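Local coordinates for competence protein ComEA-related protein (PDB 2DUY), which is of unknown function but, as a small helix-hairpin-helix protein related to the competence factor ComEA, probably binds DNA, at residues S20-A24 against R47-V52; A31-I35 against L69-L73. All blocks are in the same frame, centred on the assembly; numbering follows the deposited sequence.

Interaction 1 (S20-A24 against R47-V52); sequences SLNEA and RPYARV
R47 reaches across to the loop of residues 20-24 and ends among its backbone carbonyls. Its CB points toward that loop; R47 CG then passes N22 OD1 at 3.9 Å, and CD lies near N22 O. The chain is extended from CG to NE (chi2 170°, chi3 176°), which carries the guanidinium as far as L21 O and A24 O. R47 NE donates to L21 O over 2.7 Å, in the carbonyl plane and on a lone pair. NH2 also bonds L21 O, from above the carbonyl plane, so R47 grips one oxygen side-on with two nitrogens, L21 O lying somewhat out of the guanidinium plane. The bond from R47 NH2 to A24 O is straighter (2.7 Å, 162°); NH1 adds a weak one. N22 O sits over one guanidinium face, offset toward its rim. The loop so gripped leads from strand 19-20 into the first helix of the helix-hairpin-helix fold, and R47 follows helix 37-45, which completes that first motif. Past the cis peptide bond between R47 and P48, the N22 side-chain amide pairs with the Y49 backbone: Y49 N donates to N22 OD1 (2.8 Å) and N22 ND2 to Y49 O (2.9 Å), each in the plane of the accepting carbonyl. Inward, L21 CB packs 3.7 Å from Y49 CD1, while the phenol OH bonds I43 O.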
loop_
_atom_site.group_PDB
_atom_site.type_symbol
_atom_site.label_atom_id
_atom_site.label_comp_id
_atom_site.label_asym_id
_atom_site.label_seq_id
_atom_site.Cartn_x
_atom_site.Cartn_y
_atom_site.Cartn_z
ATOM N N SER A 20 0.504 6.889 2.815
ATOM C CA SER A 20 -0.869 6.710 3.302
ATOM C C SER A 20 -1.687 5.789 2.402
ATOM O O SER A 20 -1.854 6.072 1.214
ATOM C CB SER A 20 -1.582 8.063 3.384
ATOM O OG SER A 20 -2.972 7.884 3.630
ATOM N N LEU A 21 -2.206 4.699 2.966
ATOM C CA LEU A 21 -3.003 3.763 2.190
ATOM C C LEU A 21 -4.257 4.435 1.664
ATOM O O LEU A 21 -4.725 4.100 0.587
ATOM C CB LEU A 21 -3.417 2.534 3.028
ATOM C CG LEU A 21 -2.287 1.550 3.345
ATOM C CD1 LEU A 21 -2.813 0.429 4.210
ATOM C CD2 LEU A 21 -1.709 0.995 2.041
ATOM N N ASN A 22 -4.774 5.393 2.423
ATOM C CA ASN A 22 -6.003 6.093 2.057
ATOM C C ASN A 22 -5.859 7.286 1.130
ATOM O O ASN A 22 -6.787 7.614 0.382
ATOM C CB ASN A 22 -6.720 6.584 3.315
ATOM C CG ASN A 22 -7.420 5.470 4.055
ATOM O OD1 ASN A 22 -7.874 4.501 3.448
ATOM N ND2 ASN A 22 -7.543 5.616 5.375
ATOM N N GLU A 23 -4.700 7.930 1.163
ATOM C CA GLU A 23 -4.518 9.140 0.375
ATOM C C GLU A 23 -3.520 9.133 -0.779
ATOM O O GLU A 23 -3.508 10.061 -1.587
ATOM C CB GLU A 23 -4.202 10.285 1.343
ATOM C CG GLU A 23 -5.230 10.408 2.470
ATOM C CD GLU A 23 -4.885 11.490 3.474
ATOM O OE1 GLU A 23 -3.715 11.545 3.906
ATOM O OE2 GLU A 23 -5.786 12.279 3.841
ATOM N N ALA A 24 -2.690 8.103 -0.876
ATOM C CA ALA A 24 -1.709 8.044 -1.959
ATOM C C ALA A 24 -2.337 7.888 -3.340
ATOM O O ALA A 24 -3.418 7.322 -3.483
ATOM C CB ALA A 24 -0.747 6.896 -1.713
ATOM N N ARG A 47 -10.419 1.208 -0.465
ATOM C CA ARG A 47 -10.494 2.278 0.534
ATOM C C ARG A 47 -11.904 2.441 1.087
ATOM O O ARG A 47 -12.875 2.178 0.382
ATOM C CB ARG A 47 -10.037 3.601 -0.083
ATOM C CG ARG A 47 -8.539 3.636 -0.334
ATOM C CD ARG A 47 -8.084 4.822 -1.169
ATOM N NE ARG A 47 -6.623 4.791 -1.246
ATOM C CZ ARG A 47 -5.875 5.564 -2.026
ATOM N NH1 ARG A 47 -6.435 6.459 -2.836
ATOM N NH2 ARG A 47 -4.550 5.443 -1.978
ATOM N N PRO A 48 -12.038 2.910 2.335
ATOM C CA PRO A 48 -10.977 3.300 3.264
ATOM C C PRO A 48 -10.429 2.160 4.113
ATOM O O PRO A 48 -11.074 1.123 4.271
ATOM C CB PRO A 48 -11.662 4.348 4.135
ATOM C CG PRO A 48 -13.025 3.763 4.297
ATOM C CD PRO A 48 -13.364 3.266 2.887
ATOM N N TYR A 49 -9.236 2.384 4.655
ATOM C CA TYR A 49 -8.566 1.444 5.549
ATOM C C TYR A 49 -8.540 2.100 6.930
ATOM O O TYR A 49 -8.172 3.272 7.046
ATOM C CB TYR A 49 -7.124 1.187 5.084
ATOM C CG TYR A 49 -7.063 0.560 3.711
ATOM C CD1 TYR A 49 -6.915 1.341 2.565
ATOM C CD2 TYR A 49 -7.260 -0.809 3.553
ATOM C CE1 TYR A 49 -6.971 0.766 1.301
ATOM C CE2 TYR A 49 -7.322 -1.388 2.301
ATOM C CZ TYR A 49 -7.180 -0.597 1.178
ATOM O OH TYR A 49 -7.264 -1.177 -0.059
ATOM N N ALA A 50 -8.948 1.370 7.969
ATOM C CA ALA A 50 -8.929 1.926 9.326
ATOM C C ALA A 50 -7.549 1.693 9.935
ATOM O O ALA A 50 -7.103 2.446 10.802
ATOM C CB ALA A 50 -10.011 1.272 10.192
ATOM N N ARG A 51 -6.885 0.632 9.487
ATOM C CA ARG A 51 -5.540 0.309 9.942
ATOM C C ARG A 51 -4.816 -0.386 8.796
ATOM O O ARG A 51 -5.448 -0.888 7.863
ATOM C CB ARG A 51 -5.561 -0.578 11.205
ATOM C CG ARG A 51 -6.153 -2.000 11.030
ATOM C CD ARG A 51 -7.544 -2.129 11.648
ATOM N NE ARG A 51 -8.109 -3.479 11.481
ATOM C CZ ARG A 51 -8.055 -4.448 12.392
ATOM N NH1 ARG A 51 -7.459 -4.241 13.559
ATOM N NH2 ARG A 51 -8.608 -5.637 12.139
ATOM N N VAL A 52 -3.489 -0.412 8.856
ATOM C CA VAL A 52 -2.710 -1.027 7.795
ATOM C C VAL A 52 -3.043 -2.501 7.631
ATOM O O VAL A 52 -2.987 -3.040 6.529
ATOM C CB VAL A 52 -1.199 -0.840 8.053
ATOM C CG1 VAL A 52 -0.381 -1.653 7.072
ATOM C CG2 VAL A 52 -0.845 0.647 7.913
#

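Interaction 2 (A31-I35 against L69-L73); sequences ALPGI and LRPYL
Y72 N donates to L69 O over 2.9 Å, a turn of backbone that sets the side chains of both residues against L32 and P33 on the other segment; the Y72 ring meets the same oxygen at its edge, in plane. Across the contact the side chains meet by apolar packing; L69 CD2 also comes 3.3 Å from P33 O. L69 has CG beside its backbone N (chi1 -66°), which brings the two methyls toward the opposite loop. L69 CD2 lies 3.6 Å from P33 CG and also close to L32 CB, the L69 and P33 side chains passing alongside, pointing opposite ways. L69 CD1 lies 3.9 Å from I35 CD1. The loop is the hairpin between helices 26-29 and 37-45, the turn that defines a helix-hairpin-helix motif: residues 32-35 form a type II beta turn, closed by I35 N to L32 O at 3.1 Å, with G34 at a positive phi (86°) that calls for glycine. An alanine in place of L69 lacks both methyls and the CG that carries them, and is likely to leave a gap facing the P33 ring, L32 CB and I35 CD1, seating the hairpin less firmly. L32 spreads its own methyls over the chain beyond helix 63-69: L32 CD2 meets Y72 CB at 3.9 Å, and L32 CD1 lies 3.7 Å from L73 CD2, the two leucines crossing at a slant. L12 lies against L32 as well.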
loop_
_atom_site.group_PDB
_atom_site.type_symbol
_atom_site.label_atom_id
_atom_site.label_comp_id
_atom_site.label_asym_id
_atom_site.label_seq_id
_atom_site.Cartn_x
_atom_site.Cartn_y
_atom_site.Cartn_z
ATOM N N ALA A 31 5.249 2.860 -5.933
ATOM C CA ALA A 31 6.645 3.043 -5.533
ATOM C C ALA A 31 6.982 2.074 -4.395
ATOM O O ALA A 31 8.151 1.876 -4.067
ATOM C CB ALA A 31 6.891 4.488 -5.082
ATOM N N LEU A 32 5.951 1.468 -3.808
ATOM C CA LEU A 32 6.131 0.520 -2.710
ATOM C C LEU A 32 6.655 -0.813 -3.210
ATOM O O LEU A 32 6.260 -1.300 -4.266
ATOM C CB LEU A 32 4.811 0.278 -1.978
ATOM C CG LEU A 32 4.196 1.478 -1.265
ATOM C CD1 LEU A 32 2.742 1.193 -0.954
ATOM C CD2 LEU A 32 4.979 1.779 -0.001
ATOM N N PRO A 33 7.547 -1.433 -2.434
ATOM C CA PRO A 33 8.111 -2.721 -2.828
ATOM C C PRO A 33 7.057 -3.807 -3.020
ATOM O O PRO A 33 6.266 -4.092 -2.121
ATOM C CB PRO A 33 9.085 -3.028 -1.690
ATOM C CG PRO A 33 8.448 -2.358 -0.512
ATOM C CD PRO A 33 8.006 -1.037 -1.094
ATOM N N GLY A 34 7.037 -4.400 -4.206
ATOM C CA GLY A 34 6.087 -5.462 -4.480
ATOM C C GLY A 34 4.715 -5.023 -4.951
ATOM O O GLY A 34 3.847 -5.861 -5.186
ATOM N N ILE A 35 4.511 -3.720 -5.104
ATOM C CA ILE A 35 3.215 -3.212 -5.551
ATOM C C ILE A 35 3.258 -2.737 -6.993
ATOM O O ILE A 35 3.924 -1.755 -7.315
ATOM C CB ILE A 35 2.738 -2.045 -4.664
ATOM C CG1 ILE A 35 2.591 -2.525 -3.220
ATOM C CG2 ILE A 35 1.410 -1.492 -5.193
ATOM C CD1 ILE A 35 1.733 -3.768 -3.064
ATOM N N LEU A 69 5.937 -4.464 3.706
ATOM C CA LEU A 69 5.412 -3.109 3.570
ATOM C C LEU A 69 5.109 -2.344 4.846
ATOM O O LEU A 69 5.048 -1.117 4.821
ATOM C CB LEU A 69 4.132 -3.122 2.735
ATOM C CG LEU A 69 4.206 -3.505 1.262
ATOM C CD1 LEU A 69 2.797 -3.632 0.716
ATOM C CD2 LEU A 69 4.994 -2.466 0.485
ATOM N N ARG A 70 4.911 -3.046 5.955
ATOM C CA ARG A 70 4.560 -2.377 7.206
ATOM C C ARG A 70 5.424 -1.186 7.604
ATOM O O ARG A 70 4.914 -0.188 8.107
ATOM C CB ARG A 70 4.517 -3.381 8.361
ATOM C CG ARG A 70 3.400 -4.405 8.226
ATOM C CD ARG A 70 2.793 -4.741 9.575
ATOM N NE ARG A 70 1.775 -5.778 9.446
ATOM C CZ ARG A 70 2.050 -7.069 9.317
ATOM N NH1 ARG A 70 3.311 -7.474 9.310
ATOM N NH2 ARG A 70 1.069 -7.951 9.185
ATOM N N PRO A 71 6.744 -1.272 7.396
ATOM C CA PRO A 71 7.567 -0.124 7.783
ATOM C C PRO A 71 7.278 1.158 6.991
ATOM O O PRO A 71 7.506 2.257 7.491
ATOM C CB PRO A 71 8.992 -0.630 7.544
ATOM C CG PRO A 71 8.866 -2.113 7.796
ATOM C CD PRO A 71 7.586 -2.437 7.068
ATOM N N TYR A 72 6.770 1.007 5.768
ATOM C CA TYR A 72 6.502 2.149 4.890
ATOM C C TYR A 72 5.070 2.690 4.864
ATOM O O TYR A 72 4.810 3.706 4.225
ATOM C CB TYR A 72 6.880 1.798 3.443
ATOM C CG TYR A 72 8.237 1.156 3.273
ATOM C CD1 TYR A 72 8.418 -0.206 3.514
ATOM C CD2 TYR A 72 9.350 1.918 2.911
ATOM C CE1 TYR A 72 9.676 -0.790 3.407
ATOM C CE2 TYR A 72 10.609 1.343 2.805
ATOM C CZ TYR A 72 10.764 -0.011 3.057
ATOM O OH TYR A 72 12.018 -0.583 2.985
ATOM N N LEU A 73 4.151 2.043 5.570
ATOM C CA LEU A 73 2.746 2.437 5.514
ATOM C C LEU A 73 2.076 3.053 6.734
ATOM O O LEU A 73 2.483 2.836 7.870
ATOM C CB LEU A 73 1.915 1.212 5.116
ATOM C CG LEU A 73 2.278 0.456 3.838
ATOM C CD1 LEU A 73 1.420 -0.809 3.732
ATOM C CD2 LEU A 73 2.080 1.362 2.649
#

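Interactions 1 and 2 lie on opposite sides of the chain's centre, their own centres 13 Å apart, and their segments alternate along the sequence. L73 joins them: L73 CD2 packs 3.9 Å from L21 CD2, and L73 CD1 is equally near V52 CG1, so apolar packing runs on from one contact to the other. Backbone pairing works beside it, since strands 19-20 and 73-74 lie parallel, with Y72 bonded to V19 and L21 to R74. The two contacts differ in character, interaction 1 being rich in hydrogen bonds and interaction 2 a buried apolar seat for the 31-35 hairpin. In related helix-hairpin-helix proteins such hairpins approach the DNA backbone, a role probable here too.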